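Long-range contact in aromatic-amino-acid aminotransferase (Burkholderia pseudomallei, PDB 4F4E), which probably transfers amino groups from aromatic amino acids such as tyrosine to 2-oxoglutarate, working as a homodimer with covalently bound pyridoxal phosphate: residues G57-E62 and R338-A343. Numbering follows the deposited sequence. Where two conformers were deposited one is given.
Sequences GVYTNE and RDRIRA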
ATOM      1  N   GLY A  57      16.362  13.099  -2.956  1.00 12.34           N
ATOM      2  CA  GLY A  57      15.150  13.703  -2.380  1.00 12.33           C
ATOM      3  C   GLY A  57      14.918  13.241  -0.953  1.00 12.26           C
ATOM      4  O   GLY A  57      13.784  13.131  -0.490  1.00 11.83           O
ATOM      5  N   VAL A  58      16.010  12.938  -0.275  1.00 12.19           N
ATOM      6  CA  VAL A  58      15.963  12.495   1.134  1.00 11.98           C
ATOM      7  C   VAL A  58      17.004  13.312   1.934  1.00 12.75           C
ATOM      8  O   VAL A  58      17.938  13.911   1.365  1.00 13.19           O
ATOM      9  CB  VAL A  58      16.232  10.996   1.259  1.00 12.01           C
ATOM     10  CG1 VAL A  58      15.272  10.169   0.408  1.00 11.93           C
ATOM     11  CG2 VAL A  58      17.661  10.677   0.816  1.00 12.14           C
ATOM     12  N   TYR A  59      16.819  13.351   3.253  1.00 12.69           N
ATOM     13  CA  TYR A  59      17.767  13.965   4.174  1.00 13.17           C
ATOM     14  C   TYR A  59      18.840  12.938   4.517  1.00 13.33           C
ATOM     15  O   TYR A  59      18.515  11.833   4.925  1.00 13.55           O
ATOM     16  CB  TYR A  59      17.059  14.382   5.449  1.00 13.22           C
ATOM     17  CG  TYR A  59      17.946  15.023   6.497  1.00 13.67           C
ATOM     18  CD1 TYR A  59      18.730  14.235   7.350  1.00 14.32           C
ATOM     19  CD2 TYR A  59      17.990  16.385   6.655  1.00 13.67           C
ATOM     20  CE1 TYR A  59      19.517  14.817   8.310  1.00 14.80           C
ATOM     21  CE2 TYR A  59      18.801  16.973   7.628  1.00 13.81           C
ATOM     22  CZ  TYR A  59      19.540  16.196   8.439  1.00 14.33           C
ATOM     23  OH  TYR A  59      20.351  16.762   9.401  1.00 14.19           O
ATOM     24  N   THR A  60      20.096  13.298   4.313  1.00 14.21           N
ATOM     25  CA  THR A  60      21.232  12.384   4.605  1.00 15.16           C
ATOM     26  C   THR A  60      22.121  12.973   5.676  1.00 17.16           C
ATOM     27  O   THR A  60      22.049  14.181   5.965  1.00 17.71           O
ATOM     28  CB  THR A  60      22.126  12.212   3.379  1.00 14.93           C
ATOM     29  OG1 THR A  60      22.547  13.516   2.912  1.00 14.21           O
ATOM     30  CG2 THR A  60      21.389  11.445   2.223  1.00 15.44           C
ATOM     31  N   ASN A  61      22.978  12.080   6.197  1.00 19.64           N
ATOM     32  CA  ASN A  61      24.089  12.388   7.126  1.00 21.67           C
ATOM     33  C   ASN A  61      25.404  12.570   6.331  1.00 22.41           C
ATOM     34  O   ASN A  61      25.419  12.459   5.086  1.00 21.92           O
ATOM     35  CB  ASN A  61      24.218  11.255   8.187  1.00 20.14           C
ATOM     36  CG  ASN A  61      24.615   9.922   7.558  1.00 22.67           C
ATOM     37  OD1 ASN A  61      25.116   9.886   6.429  1.00 21.04           O
ATOM     38  ND2 ASN A  61      24.317   8.796   8.256  1.00 23.99           N
ATOM     39  N   GLU A  62      26.513  12.770   7.031  1.00 27.31           N
ATOM     40  CA  GLU A  62      27.721  13.229   6.333  1.00 28.40           C
ATOM     41  C   GLU A  62      28.317  12.120   5.472  1.00 28.62           C
ATOM     42  O   GLU A  62      29.105  12.415   4.539  1.00 26.04           O
ATOM     43  CB  GLU A  62      28.750  13.814   7.295  1.00 32.32           C
ATOM     44  CG  GLU A  62      28.153  14.776   8.319  1.00 35.75           C
ATOM     45  CD  GLU A  62      28.857  16.153   8.412  1.00 39.17           C
ATOM     46  OE1 GLU A  62      28.244  17.118   8.925  1.00 36.80           O
ATOM     47  OE2 GLU A  62      30.001  16.305   7.937  1.00 44.34           O
ATOM     48  N   ARG A 338      16.100  20.251  10.830  1.00 12.61           N
ATOM     49  CA  ARG A 338      15.692  21.577  10.371  1.00 13.34           C
ATOM     50  C   ARG A 338      16.871  22.548  10.438  1.00 13.26           C
ATOM     51  O   ARG A 338      17.174  23.251   9.482  1.00 12.96           O
ATOM     52  CB  ARG A 338      14.534  22.117  11.210  1.00 13.87           C
ATOM     53  CG  ARG A 338      14.045  23.487  10.802  1.00 15.31           C
ATOM     54  CD  ARG A 338      12.826  23.903  11.615  1.00 17.11           C
ATOM     55  NE  ARG A 338      13.067  23.982  13.055  1.00 19.00           N
ATOM     56  CZ  ARG A 338      12.563  23.141  13.986  1.00 20.81           C
ATOM     57  NH1 ARG A 338      11.790  22.064  13.700  1.00 20.38           N
ATOM     58  NH2 ARG A 338      12.816  23.407  15.249  1.00 20.78           N
ATOM     59  N   ASP A 339      17.524  22.590  11.586  1.00 13.28           N
ATOM     60  CA  ASP A 339      18.580  23.578  11.800  1.00 14.34           C
ATOM     61  C   ASP A 339      19.822  23.279  10.964  1.00 13.64           C
ATOM     62  O   ASP A 339      20.530  24.218  10.568  1.00 13.66           O
ATOM     63  CB  ASP A 339      18.939  23.634  13.277  1.00 15.11           C
ATOM     64  CG  ASP A 339      17.850  24.338  14.149  1.00 16.49           C
ATOM     65  OD1 ASP A 339      16.928  25.037  13.678  1.00 16.90           O
ATOM     66  OD2 ASP A 339      17.996  24.191  15.345  1.00 18.18           O
ATOM     67  N   ARG A 340      20.127  22.001  10.715  1.00 12.99           N
ATOM     68  CA  ARG A 340      21.311  21.686   9.891  0.50 13.12           C
ATOM     69  C   ARG A 340      21.090  22.164   8.468  1.00 12.99           C
ATOM     70  O   ARG A 340      21.977  22.742   7.873  1.00 13.46           O
ATOM     71  CB  ARG A 340      21.694  20.211   9.875  0.50 12.79           C
ATOM     72  CG  ARG A 340      23.102  20.037   9.322  0.50 12.92           C
ATOM     73  CD  ARG A 340      23.330  18.660   8.767  0.50 12.74           C
ATOM     74  NE  ARG A 340      22.538  18.416   7.576  0.50 12.36           N
ATOM     75  CZ  ARG A 340      22.428  17.226   7.015  0.50 12.22           C
ATOM     76  NH1 ARG A 340      23.062  16.174   7.563  0.50 11.88           N
ATOM     77  NH2 ARG A 340      21.698  17.092   5.924  0.50 11.88           N
ATOM     78  N   ILE A 341      19.890  21.968   7.935  1.00 12.30           N
ATOM     79  CA  ILE A 341      19.573  22.481   6.609  1.00 11.93           C
ATOM     80  C   ILE A 341      19.771  23.984   6.528  1.00 12.24           C
ATOM     81  O   ILE A 341      20.326  24.486   5.564  1.00 11.76           O
ATOM     82  CB  ILE A 341      18.145  22.081   6.146  1.00 11.38           C
ATOM     83  CG1 ILE A 341      18.022  20.561   5.970  1.00 11.44           C
ATOM     84  CG2 ILE A 341      17.772  22.836   4.856  1.00 11.20           C
ATOM     85  CD1 ILE A 341      16.536  20.114   5.853  1.00 11.19           C
ATOM     86  N   ARG A 342      19.288  24.702   7.529  1.00 12.85           N
ATOM     87  CA  ARG A 342      19.439  26.156   7.593  1.00 13.94           C
ATOM     88  C   ARG A 342      20.922  26.547   7.635  1.00 13.94           C
ATOM     89  O   ARG A 342      21.321  27.544   7.030  1.00 14.37           O
ATOM     90  CB  ARG A 342      18.751  26.692   8.840  1.00 14.84           C
ATOM     91  CG  ARG A 342      17.236  26.642   8.832  1.00 16.51           C
ATOM     92  CD  ARG A 342      16.668  27.264  10.097  1.00 19.04           C
ATOM     93  NE  ARG A 342      15.204  27.339  10.099  1.00 21.46           N
ATOM     94  CZ  ARG A 342      14.490  27.865  11.093  1.00 24.12           C
ATOM     95  NH1 ARG A 342      15.085  28.351  12.191  1.00 27.28           N
ATOM     96  NH2 ARG A 342      13.179  27.946  10.988  1.00 24.69           N
ATOM     97  N   ALA A 343      21.713  25.779   8.370  1.00 13.49           N
ATOM     98  CA  ALA A 343      23.155  26.073   8.497  1.00 13.87           C
ATOM     99  C   ALA A 343      23.828  25.907   7.111  1.00 13.58           C
ATOM    100  O   ALA A 343      24.745  26.679   6.732  1.00 14.14           O
ATOM    101  CB  ALA A 343      23.805  25.119   9.487  1.00 13.67           C
TER
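Arg-340 lays its guanidinium flat on the ring of Tyr-59, the two planes only 10° apart and their centres 4.0 Å from each other, a cation-pi stack displaced toward the hydroxyl end of the ring. NH2 sits over the rim, while the tyrosine OH lies above the middle of the guanidinium, 3.2 Å from CZ of Arg-340, at a poor angle for a hydrogen bond to the arginine. A bend at chi3 (67°) turns the end of the arginine so that NH1 and NH2 both point at Thr-60 O, at 2.7 Å and 2.9 Å. That oxygen lies close to the guanidinium plane, and in the conformer described here the paired bonds, though neither is straight, restrain the group's rotation. In this aminotransferase of class I the grip ties the loop between strand 52-53 and helix 70-81 to the middle of the long helix 324-354. On the buried side, Ile-341 CG1 abuts the edge of the same ring, 4.0 Å from Tyr-59 CE2, with Met-370 also touching the tyrosine and Val-400 the isoleucine. Toward solvent the packing thins out: Asn-61 offers NH1 little beyond its CA, its OD1 hydrogen-bonded to Lys-65 N, and exposed Glu-62 keeps OE1 5.4 Å from Arg-340 NH1, with OE2 hydrogen-bonded to Thr-405 OG1.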